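Local coordinates for periplasmic aliphatic sulphonates-binding protein (Escherichia coli, PDB 2X26) that probably serves as the periplasmic solute-binding component of an ABC transport system that takes up aliphatic sulfonates, at residues A4-Y9 against S53-S58. Residues are numbered along the deposited sequence; the frame is centred on the assembly and turned at random.
Sequences ALRIGY and SIDLGS
Arg6 and Asp55 both carry CG anti to their own carbonyl carbons (chi1 -56° and -55°), and a bend at chi3 turns the arginine's guanidinium side-on to the carboxylate. The result is a two-nitrogen salt bridge with nearly straight N-H bonds, NE to Asp55 OD2 at 3.1 Å and NH2 to OD1 at 2.9 Å. The two planes are 44° apart: both oxygens lie near the guanidinium plane, whereas NE comes to OD2 from above the carboxylate. OD2 also accepts the backbone N of Arg6 on its anti side (3.0 Å) and a water that bridges to Ala4 O; three donors thus converge on OD2, and with NH2 on OD1 they probably hold the carboxylate's rotation. Ser53 O lies over one guanidinium face, toward its rim. In return, Arg6 O takes Asp55 N at 2.8 Å and, weakly, Leu56 N. From Leu56 on the segments pair as parallel strands, with Gly8 N to Leu56 O (2.8 Å) and a weak bond from Ser58 N to Gly8 O. Ile54 CD1 packs on Gly8 CA at 3.8 Å. Leu5 CD1 meets Leu56 CB on the face covered by helix 199-218. Strands 33-38, 4-9 and 56-59 form the parallel part of a mixed 2-1-3-5-4 sheet, as in type II periplasmic binding proteins.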
loop_
_atom_site.group_PDB
_atom_site.type_symbol
_atom_site.label_atom_id
_atom_site.label_comp_id
_atom_site.label_asym_id
_atom_site.label_seq_id
_atom_site.Cartn_x
_atom_site.Cartn_y
_atom_site.Cartn_z
ATOM N N ALA A 4 9.078 -21.913 -1.395
ATOM C CA ALA A 4 7.931 -21.293 -0.745
ATOM C C ALA A 4 7.890 -19.790 -0.992
ATOM O O ALA A 4 8.926 -19.132 -1.225
ATOM C CB ALA A 4 7.951 -21.544 0.726
ATOM N N LEU A 5 6.659 -19.290 -0.945
ATOM C CA LEU A 5 6.386 -17.891 -1.043
ATOM C C LEU A 5 5.337 -17.627 0.025
ATOM O O LEU A 5 4.169 -18.030 -0.110
ATOM C CB LEU A 5 5.874 -17.526 -2.432
ATOM C CG LEU A 5 5.298 -16.107 -2.454
ATOM C CD1 LEU A 5 6.309 -15.017 -2.056
ATOM C CD2 LEU A 5 4.694 -15.810 -3.842
ATOM N N ARG A 6 5.762 -16.890 1.041
ATOM C CA ARG A 6 4.883 -16.474 2.173
ATOM C C ARG A 6 4.539 -15.007 2.004
ATOM O O ARG A 6 5.416 -14.147 2.006
ATOM C CB ARG A 6 5.574 -16.705 3.538
ATOM C CG ARG A 6 6.003 -18.168 3.669
ATOM C CD ARG A 6 7.031 -18.332 4.761
ATOM N NE ARG A 6 8.290 -17.688 4.404
ATOM C CZ ARG A 6 9.298 -17.591 5.278
ATOM N NH1 ARG A 6 9.146 -18.043 6.529
ATOM N NH2 ARG A 6 10.411 -16.961 4.927
ATOM N N ILE A 7 3.249 -14.750 1.835
ATOM C CA ILE A 7 2.795 -13.422 1.396
ATOM C C ILE A 7 2.102 -12.680 2.516
ATOM O O ILE A 7 1.122 -13.180 3.102
ATOM C CB ILE A 7 1.822 -13.529 0.192
ATOM C CG1 ILE A 7 2.489 -14.342 -0.939
ATOM C CG2 ILE A 7 1.363 -12.135 -0.204
ATOM C CD1 ILE A 7 1.556 -14.807 -2.044
ATOM N N GLY A 8 2.593 -11.492 2.828
ATOM C CA GLY A 8 1.874 -10.597 3.767
ATOM C C GLY A 8 0.927 -9.697 3.017
ATOM O O GLY A 8 1.343 -8.990 2.096
ATOM N N TYR A 9 -0.334 -9.697 3.410
ATOM C CA TYR A 9 -1.330 -8.839 2.686
ATOM C C TYR A 9 -2.226 -8.133 3.713
ATOM O O TYR A 9 -2.268 -8.540 4.874
ATOM C CB TYR A 9 -2.171 -9.682 1.722
ATOM C CG TYR A 9 -3.202 -10.626 2.376
ATOM C CD1 TYR A 9 -4.571 -10.264 2.424
ATOM C CD2 TYR A 9 -2.822 -11.841 2.924
ATOM C CE1 TYR A 9 -5.487 -11.093 3.016
ATOM C CE2 TYR A 9 -3.757 -12.705 3.529
ATOM C CZ TYR A 9 -5.093 -12.320 3.525
ATOM O OH TYR A 9 -6.035 -13.126 4.107
ATOM N N SER A 53 9.799 -13.813 8.444
ATOM C CA SER A 53 8.731 -14.818 8.540
ATOM C C SER A 53 7.759 -14.736 7.348
ATOM O O SER A 53 6.880 -15.582 7.234
ATOM C CB SER A 53 7.980 -14.712 9.843
ATOM O OG SER A 53 7.318 -13.478 9.944
ATOM N N ILE A 54 7.896 -13.698 6.536
ATOM C CA ILE A 54 7.193 -13.655 5.227
ATOM C C ILE A 54 8.217 -13.172 4.175
ATOM O O ILE A 54 9.304 -12.654 4.524
ATOM C CB ILE A 54 5.976 -12.715 5.213
ATOM C CG1 ILE A 54 6.416 -11.340 5.687
ATOM C CG2 ILE A 54 4.782 -13.261 6.066
ATOM C CD1 ILE A 54 5.327 -10.294 5.366
ATOM N N ASP A 55 7.915 -13.367 2.901
ATOM C CA ASP A 55 8.868 -13.055 1.856
ATOM C C ASP A 55 8.478 -11.865 0.985
ATOM O O ASP A 55 9.349 -11.266 0.393
ATOM C CB ASP A 55 9.018 -14.270 0.928
ATOM C CG ASP A 55 9.379 -15.495 1.678
ATOM O OD1 ASP A 55 10.400 -15.460 2.388
ATOM O OD2 ASP A 55 8.659 -16.509 1.600
ATOM N N LEU A 56 7.194 -11.520 0.938
ATOM C CA LEU A 56 6.725 -10.478 0.030
ATOM C C LEU A 56 5.560 -9.825 0.720
ATOM O O LEU A 56 4.707 -10.541 1.286
ATOM C CB LEU A 56 6.255 -11.117 -1.299
ATOM C CG LEU A 56 5.669 -10.193 -2.365
ATOM C CD1 LEU A 56 6.777 -9.261 -2.870
ATOM C CD2 LEU A 56 5.124 -11.041 -3.524
ATOM N N GLY A 57 5.477 -8.489 0.642
ATOM C CA GLY A 57 4.377 -7.784 1.293
ATOM C C GLY A 57 3.897 -6.559 0.535
ATOM O O GLY A 57 4.627 -6.011 -0.289
ATOM N N SER A 58 2.629 -6.201 0.774
ATOM C CA SER A 58 2.009 -5.032 0.177
ATOM C C SER A 58 1.745 -3.974 1.275
ATOM O O SER A 58 1.175 -4.287 2.333
ATOM C CB SER A 58 0.667 -5.512 -0.376
ATOM O OG SER A 58 -0.249 -4.444 -0.415
HETATM O O HOH W 1 10.515 -18.655 1.567
#